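Local coordinates for protein cytidine deaminase (Mycobacterium tuberculosis, PDB 4WIG) that catalyses the zinc-dependent hydrolytic deamination of cytidine and 2'-deoxycytidine to uridine and 2'-deoxyuridine, probably serving pyrimidine salvage, at residues V29-L34 with C56-V61; R39-C44 with H66-G71; L74-V79 with L104-P109. The protein carries 1 engineered substitution. One frame throughout, in Å; residues are numbered along the deposited sequence.

Interaction 1 of 3, residues V29-L34 with C56-V61; sequences VGAAAL and CAECAV. With ZN (zinc ion), chain C.
Strand 29-34, touching through V29, A31 and A33, runs alongside the first turn of helix 57-67, residues 57-61, with the axes of these two short segments 34° from parallel and 7.2 Å apart at closest approach. Every second residue of the strand faces the helix, and most of them are alanines, so the two backbones can come close. A57 CB sits between V29 CG1, at 3.7 Å, and A31 CB, at 3.9 Å. One turn on, V61 spreads its two methyls along the strand: CG1 lies anti to the backbone N (chi1 164°) and meets A33 CB at 3.7 Å, while CG2 rests against A31 CB and the carbonyl A31 O. No hydrogen bond crosses here; van der Waals packing does the work, and every touching residue is buried. At the start of the helix, C56 occupies the N-cap position and binds zinc through SG at 2.3 Å. Water 1, 1.9 Å from the zinc, donates to E58 OE2 at 2.6 Å; the E58 chain bends at chi2 (92°) to bring its carboxylate there. C89 and C92 complete the metal's thiolate ligands. E58 probably acts as the proton donor, and this is the zinc site characteristic of the cytidine deaminase family, built on a helix packed against the central sheet.

Interaction 2 of 3, residues R39-C44 with H66-G71; sequences RVVTGC and HSTGGG
R39 leans toward T68 with CG tucked over its own backbone (chi1 76°) and then extends straight from CG to NE, which carries the guanidinium across to the far loop. The T68 hydroxyl is turned to meet it by a chi1 of 56°. The contact ties the start of strand 40-44, at one edge of the sheet within the chain, to the glycine-rich turn that follows helix 57-67. Two nitrogens of R39 take hold of the same atom, T68 OG1, side-on: NE at 3.0 Å and NH2 at 2.9 Å, both bonds noticeably bent and the oxygen tilted out of the guanidinium plane. OG1 also bonds back to A64 O in the preceding helical turn, and that anchors the oxygen R39 uses. A straighter bond, 163° at the hydrogen, runs from R39 NH2 to G70 O at 2.9 Å, with that oxygen almost in the guanidinium plane. T68 O instead lies off-centre over one face of the group. G69, G70 and G71 all have positive phi, and the bend they make presents G70 O to the arginine. V41 CG1 packs against the hydroxyl oxygen T68 OG1 at 3.6 Å. D37 forms a salt bridge with R39 NH1. Water 2 lies at the guanidinium edge, accepting from R39 NH1 at 2.9 Å and donating to G70 O.

Interaction 3 of 3, residues L74-V79 with L104-P109; sequences LALACV and LLIDHP
L104 pushes a methyl against the backbone of a classic beta bulge: its CD1 lies only 3.3 Å from A75 N and equally near L74 C, at the place where L74 and A75 both face L34 on the neighbouring strand. The leucine gets there with CG anti to its own N (chi1 167°), which swings the branch back over the strand. From the bulge onward the two segments pair in parallel, A75 beside L105 and L76 beside I106. L105 N reaches L74 O at 3.1 Å from well above the carbonyl plane. The next two bonds are L76 N to L105 O at 2.8 Å and D107 N to L76 O at 2.9 Å. Short CH...O contacts from A75 CA and I106 CA fill in between them. Where the direct pairing ends, water 3 bridges C78 N and D107 O. D107 lays its side chain against A77, OD2 standing 3.6 Å from A77 CB. That oxygen is salt-bridged to R10, while OD1 receives H108 N. On the L76 face, I106 CD1 approaches L76 CB at 4.2 Å. Strands 73-80 and 105-106, joined through helix 90-100, form the beta-alpha-beta unit of the deaminase fold, whose helix contributes zinc ligand C92.

The three contacts share one mixed sheet. Strand 29-35 is central to them: A31 N to G43 O (2.7 Å, a probable hydrogen bond) joins interaction 1 to interaction 2, and L34 N to A75 O (2.8 Å, likewise probable) joins it to interaction 3. The centres of interactions 2 and 3 lie about 9 and 10 Å from that of interaction 1, whereas interactions 2 and 3 are about 15 Å apart. Helix 57-67 begins at the zinc in interaction 1 and ends at the R39 contact of interaction 2. Distance from the active site differs: the side chain of L76 is about 4 Å from that of E58, that of V41 about 10 Å from it. Interactions 1 and 2 also touch the second subunit of the tetramer.

Interaction 1 of 3, residues V29-L34 with C56-V61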
loop_
_atom_site.group_PDB
_atom_site.type_symbol
_atom_site.label_atom_id
_atom_site.label_comp_id
_atom_site.label_asym_id
_atom_site.label_seq_id
_atom_site.Cartn_x
_atom_site.Cartn_y
_atom_site.Cartn_z
ATOM N N VAL A 29 -7.304 -4.093 15.749
ATOM C CA VAL A 29 -7.124 -2.672 16.013
ATOM C C VAL A 29 -8.413 -1.965 15.673
ATOM O O VAL A 29 -9.030 -2.287 14.684
ATOM C CB VAL A 29 -5.977 -2.075 15.195
ATOM C CG1 VAL A 29 -5.864 -0.579 15.459
ATOM C CG2 VAL A 29 -4.669 -2.777 15.534
ATOM N N GLY A 30 -8.817 -1.007 16.509
ATOM C CA GLY A 30 -9.970 -0.173 16.209
ATOM C C GLY A 30 -9.598 1.284 16.350
ATOM O O GLY A 30 -8.695 1.619 17.120
ATOM N N ALA A 31 -10.288 2.154 15.617
ATOM C CA ALA A 31 -10.058 3.568 15.752
ATOM C C ALA A 31 -11.358 4.335 15.644
ATOM O O ALA A 31 -12.302 3.880 15.008
ATOM C CB ALA A 31 -9.057 4.041 14.706
ATOM N N ALA A 32 -11.394 5.493 16.284
ATOM C CA ALA A 32 -12.556 6.365 16.233
ATOM C C ALA A 32 -12.084 7.806 16.222
ATOM O O ALA A 32 -11.114 8.156 16.902
ATOM C CB ALA A 32 -13.458 6.118 17.427
ATOM N N ALA A 33 -12.770 8.635 15.443
ATOM C CA ALA A 33 -12.388 10.026 15.293
ATOM C C ALA A 33 -13.597 10.936 15.353
ATOM O O ALA A 33 -14.681 10.597 14.846
ATOM C CB ALA A 33 -11.632 10.238 13.985
ATOM N N LEU A 34 -13.389 12.074 16.009
ATOM C CA LEU A 34 -14.341 13.167 16.037
ATOM C C LEU A 34 -14.111 14.029 14.800
ATOM O O LEU A 34 -12.990 14.499 14.548
ATOM C CB LEU A 34 -14.113 14.018 17.269
ATOM C CG LEU A 34 -15.001 15.239 17.478
ATOM C CD1 LEU A 34 -16.434 14.817 17.755
ATOM C CD2 LEU A 34 -14.434 16.078 18.613
ATOM N N CYS A 56 -5.282 -0.561 7.537
ATOM C CA CYS A 56 -5.206 -0.090 8.915
ATOM C C CYS A 56 -6.522 0.517 9.370
ATOM O O CYS A 56 -7.235 1.132 8.570
ATOM C CB CYS A 56 -4.121 0.969 9.059
ATOM S SG CYS A 56 -2.433 0.330 9.135
ATOM N N ALA A 57 -6.811 0.392 10.663
ATOM C CA ALA A 57 -8.007 0.989 11.261
ATOM C C ALA A 57 -8.141 2.479 10.964
ATOM O O ALA A 57 -9.229 2.971 10.684
ATOM C CB ALA A 57 -7.995 0.765 12.777
ATOM N N GLU A 58 -7.026 3.195 11.076
ATOM C CA GLU A 58 -7.013 4.631 10.895
ATOM C C GLU A 58 -7.351 5.002 9.451
ATOM O O GLU A 58 -8.059 5.988 9.224
ATOM C CB GLU A 58 -5.669 5.225 11.316
ATOM C CG GLU A 58 -5.228 4.825 12.718
ATOM C CD GLU A 58 -4.351 3.583 12.738
ATOM O OE1 GLU A 58 -4.813 2.496 12.320
ATOM O OE2 GLU A 58 -3.192 3.680 13.191
ATOM N N CYS A 59 -6.873 4.211 8.490
ATOM C CA CYS A 59 -7.281 4.385 7.096
ATOM C C CYS A 59 -8.763 4.099 6.906
ATOM O O CYS A 59 -9.425 4.798 6.152
ATOM C CB CYS A 59 -6.461 3.507 6.153
ATOM S SG CYS A 59 -4.750 4.078 6.029
ATOM N N ALA A 60 -9.271 3.072 7.588
ATOM C CA ALA A 60 -10.704 2.778 7.574
ATOM C C ALA A 60 -11.524 3.977 8.106
ATOM O O ALA A 60 -12.586 4.286 7.570
ATOM C CB ALA A 60 -11.007 1.512 8.372
ATOM N N VAL A 61 -11.022 4.649 9.147
ATOM C CA VAL A 61 -11.650 5.881 9.644
ATOM C C VAL A 61 -11.776 6.961 8.562
ATOM O O VAL A 61 -12.821 7.618 8.438
ATOM C CB VAL A 61 -10.882 6.441 10.867
ATOM C CG1 VAL A 61 -11.259 7.882 11.163
ATOM C CG2 VAL A 61 -11.135 5.563 12.086
HETATM ZN ZN ZN C . -1.382 2.147 10.093
HETATM O O HOH W 1 -1.512 2.113 12.019
#

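Interaction 2 of 3, residues R39-C44 with H66-G71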
loop_
_atom_site.group_PDB
_atom_site.type_symbol
_atom_site.label_atom_id
_atom_site.label_comp_id
_atom_site.label_asym_id
_atom_site.label_seq_id
_atom_site.Cartn_x
_atom_site.Cartn_y
_atom_site.Cartn_z
ATOM N N ARG A 39 -19.790 14.631 14.531
ATOM C CA ARG A 39 -20.083 13.194 14.453
ATOM C C ARG A 39 -18.810 12.414 14.713
ATOM O O ARG A 39 -17.712 12.962 14.632
ATOM C CB ARG A 39 -20.712 12.777 13.116
ATOM C CG ARG A 39 -19.754 12.694 11.939
ATOM C CD ARG A 39 -20.458 12.307 10.648
ATOM N NE ARG A 39 -19.533 12.098 9.537
ATOM C CZ ARG A 39 -18.951 13.057 8.814
ATOM N NH1 ARG A 39 -19.166 14.350 9.058
ATOM N NH2 ARG A 39 -18.146 12.724 7.820
ATOM N N VAL A 40 -18.972 11.140 15.046
ATOM C CA VAL A 40 -17.843 10.250 15.261
ATOM C C VAL A 40 -17.854 9.170 14.180
ATOM O O VAL A 40 -18.900 8.607 13.870
ATOM C CB VAL A 40 -17.884 9.627 16.672
ATOM C CG1 VAL A 40 -16.850 8.512 16.819
ATOM C CG2 VAL A 40 -17.637 10.702 17.722
ATOM N N VAL A 41 -16.690 8.897 13.599
ATOM C CA VAL A 41 -16.558 7.838 12.600
ATOM C C VAL A 41 -15.571 6.803 13.124
ATOM O O VAL A 41 -14.701 7.139 13.927
ATOM C CB VAL A 41 -16.104 8.403 11.236
ATOM C CG1 VAL A 41 -17.188 9.305 10.678
ATOM C CG2 VAL A 41 -14.795 9.173 11.349
ATOM N N THR A 42 -15.727 5.550 12.696
ATOM C CA THR A 42 -14.903 4.465 13.232
ATOM C C THR A 42 -14.311 3.594 12.126
ATOM O O THR A 42 -14.738 3.632 10.985
ATOM C CB THR A 42 -15.678 3.560 14.220
ATOM O OG1 THR A 42 -16.743 2.896 13.537
ATOM C CG2 THR A 42 -16.229 4.331 15.383
ATOM N N GLY A 43 -13.312 2.810 12.500
ATOM C CA GLY A 43 -12.639 1.931 11.579
ATOM C C GLY A 43 -11.952 0.819 12.334
ATOM O O GLY A 43 -11.597 0.973 13.507
ATOM N N CYS A 44 -11.765 -0.309 11.652
ATOM C CA CYS A 44 -10.989 -1.404 12.196
ATOM C C CYS A 44 -10.049 -1.937 11.141
ATOM O O CYS A 44 -10.261 -1.717 9.934
ATOM C CB CYS A 44 -11.898 -2.511 12.723
ATOM S SG CYS A 44 -12.988 -3.273 11.503
ATOM N N HIS A 66 -15.180 10.051 4.484
ATOM C CA HIS A 66 -15.604 10.485 3.158
ATOM C C HIS A 66 -16.816 9.751 2.609
ATOM O O HIS A 66 -17.358 10.146 1.578
ATOM C CB HIS A 66 -14.414 10.481 2.206
ATOM C CG HIS A 66 -13.423 11.541 2.561
ATOM N ND1 HIS A 66 -13.738 12.880 2.506
ATOM C CD2 HIS A 66 -12.179 11.467 3.081
ATOM C CE1 HIS A 66 -12.708 13.591 2.922
ATOM N NE2 HIS A 66 -11.751 12.756 3.281
ATOM N N SER A 67 -17.259 8.719 3.318
ATOM C CA SER A 67 -18.517 8.042 3.011
ATOM C C SER A 67 -19.705 8.633 3.769
ATOM O O SER A 67 -20.850 8.290 3.481
ATOM C CB SER A 67 -18.391 6.563 3.352
ATOM O OG SER A 67 -17.444 5.954 2.505
ATOM N N THR A 68 -19.430 9.506 4.737
ATOM C CA THR A 68 -20.458 10.036 5.624
ATOM C C THR A 68 -20.554 11.561 5.576
ATOM O O THR A 68 -21.076 12.181 6.501
ATOM C CB THR A 68 -20.218 9.563 7.084
ATOM O OG1 THR A 68 -18.902 9.928 7.525
ATOM C CG2 THR A 68 -20.388 8.052 7.188
ATOM N N GLY A 69 -20.050 12.168 4.502
ATOM C CA GLY A 69 -20.199 13.608 4.292
ATOM C C GLY A 69 -18.913 14.402 4.253
ATOM O O GLY A 69 -18.936 15.615 4.044
ATOM N N GLY A 70 -17.780 13.734 4.457
ATOM C CA GLY A 70 -16.498 14.405 4.426
ATOM C C GLY A 70 -16.291 15.284 5.640
ATOM O O GLY A 70 -16.972 15.134 6.660
ATOM N N GLY A 71 -15.347 16.208 5.519
ATOM C CA GLY A 71 -15.005 17.118 6.600
ATOM C C GLY A 71 -13.573 16.922 7.056
ATOM O O GLY A 71 -12.759 16.329 6.349
HETATM O O HOH W 2 -18.800 17.030 7.892
#

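Interaction 3 of 3, residues L74-V79 with L104-P109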
loop_
_atom_site.group_PDB
_atom_site.type_symbol
_atom_site.label_atom_id
_atom_site.label_comp_id
_atom_site.label_asym_id
_atom_site.label_seq_id
_atom_site.Cartn_x
_atom_site.Cartn_y
_atom_site.Cartn_z
ATOM N N LEU A 74 -10.776 16.127 13.956
ATOM C CA LEU A 74 -10.290 16.929 15.085
ATOM C C LEU A 74 -9.505 16.122 16.119
ATOM O O LEU A 74 -8.576 16.636 16.752
ATOM C CB LEU A 74 -11.470 17.603 15.785
ATOM C CG LEU A 74 -12.279 18.583 14.927
ATOM C CD1 LEU A 74 -13.341 19.266 15.770
ATOM C CD2 LEU A 74 -11.388 19.616 14.254
ATOM N N ALA A 75 -9.891 14.864 16.289
ATOM C CA ALA A 75 -9.324 14.002 17.313
ATOM C C ALA A 75 -9.541 12.551 16.919
ATOM O O ALA A 75 -10.587 12.225 16.364
ATOM C CB ALA A 75 -9.984 14.293 18.650
ATOM N N LEU A 76 -8.545 11.711 17.187
ATOM C CA LEU A 76 -8.596 10.297 16.931
ATOM C C LEU A 76 -7.994 9.477 18.098
ATOM O O LEU A 76 -6.947 9.817 18.629
ATOM C CB LEU A 76 -7.840 9.983 15.625
ATOM C CG LEU A 76 -7.841 8.522 15.186
ATOM C CD1 LEU A 76 -7.966 8.392 13.678
ATOM C CD2 LEU A 76 -6.601 7.789 15.673
ATOM N N ALA A 77 -8.665 8.384 18.468
ATOM C CA ALA A 77 -8.113 7.372 19.372
ATOM C C ALA A 77 -7.972 6.049 18.620
ATOM O O ALA A 77 -8.862 5.668 17.867
ATOM C CB ALA A 77 -9.012 7.176 20.600
ATOM N N CYS A 78 -6.850 5.369 18.833
ATOM C CA CYS A 78 -6.579 4.057 18.240
ATOM C C CYS A 78 -6.207 3.100 19.363
ATOM O O CYS A 78 -5.364 3.415 20.183
ATOM C CB CYS A 78 -5.407 4.163 17.277
ATOM S SG CYS A 78 -5.045 2.658 16.354
ATOM N N VAL A 79 -6.843 1.942 19.398
ATOM C CA VAL A 79 -6.606 0.965 20.449
ATOM C C VAL A 79 -6.456 -0.430 19.871
ATOM O O VAL A 79 -6.933 -0.720 18.773
ATOM C CB VAL A 79 -7.745 0.966 21.506
ATOM C CG1 VAL A 79 -7.889 2.361 22.132
ATOM C CG2 VAL A 79 -9.054 0.508 20.874
ATOM N N LEU A 104 -4.522 17.951 14.477
ATOM C CA LEU A 104 -5.315 16.762 14.806
ATOM C C LEU A 104 -4.722 16.109 16.050
ATOM O O LEU A 104 -3.542 15.822 16.078
ATOM C CB LEU A 104 -5.302 15.783 13.631
ATOM C CG LEU A 104 -5.813 14.368 13.873
ATOM C CD1 LEU A 104 -7.224 14.362 14.427
ATOM C CD2 LEU A 104 -5.745 13.571 12.580
ATOM N N LEU A 105 -5.537 15.893 17.081
ATOM C CA LEU A 105 -5.056 15.279 18.312
ATOM C C LEU A 105 -5.187 13.763 18.252
ATOM O O LEU A 105 -6.228 13.228 17.825
ATOM C CB LEU A 105 -5.796 15.823 19.536
ATOM C CG LEU A 105 -5.604 17.314 19.810
ATOM C CD1 LEU A 105 -6.503 17.757 20.953
ATOM C CD2 LEU A 105 -4.148 17.624 20.126
ATOM N N ILE A 106 -4.124 13.091 18.692
ATOM C CA ILE A 106 -4.030 11.650 18.695
ATOM C C ILE A 106 -3.931 11.146 20.136
ATOM O O ILE A 106 -3.015 11.516 20.857
ATOM C CB ILE A 106 -2.767 11.203 17.918
ATOM C CG1 ILE A 106 -2.752 11.799 16.483
ATOM C CG2 ILE A 106 -2.648 9.688 17.926
ATOM C CD1 ILE A 106 -3.911 11.374 15.621
ATOM N N ASP A 107 -4.874 10.311 20.560
ATOM C CA ASP A 107 -4.868 9.782 21.922
ATOM C C ASP A 107 -3.556 9.074 22.236
ATOM O O ASP A 107 -2.902 8.511 21.354
ATOM C CB ASP A 107 -6.017 8.775 22.128
ATOM C CG ASP A 107 -6.527 8.741 23.562
ATOM O OD1 ASP A 107 -5.939 9.402 24.451
ATOM O OD2 ASP A 107 -7.534 8.048 23.800
ATOM N N HIS A 108 -3.189 9.107 23.508
ATOM C CA HIS A 108 -1.927 8.568 23.970
ATOM C C HIS A 108 -2.157 8.211 25.448
ATOM O O HIS A 108 -2.945 8.873 26.112
ATOM C CB HIS A 108 -0.836 9.627 23.768
ATOM C CG HIS A 108 0.509 9.234 24.291
ATOM N ND1 HIS A 108 1.517 8.759 23.483
ATOM C CD2 HIS A 108 1.013 9.252 25.544
ATOM C CE1 HIS A 108 2.580 8.487 24.218
ATOM N NE2 HIS A 108 2.299 8.779 25.474
ATOM N N PRO A 109 -1.502 7.149 25.958
ATOM C CA PRO A 109 -1.780 6.743 27.349
ATOM C C PRO A 109 -1.515 7.817 28.414
ATOM O O PRO A 109 -2.159 7.818 29.460
ATOM C CB PRO A 109 -0.836 5.554 27.570
ATOM C CG PRO A 109 -0.488 5.059 26.216
ATOM C CD PRO A 109 -0.540 6.247 25.298
HETATM O O HOH W 3 -4.225 6.662 19.587
#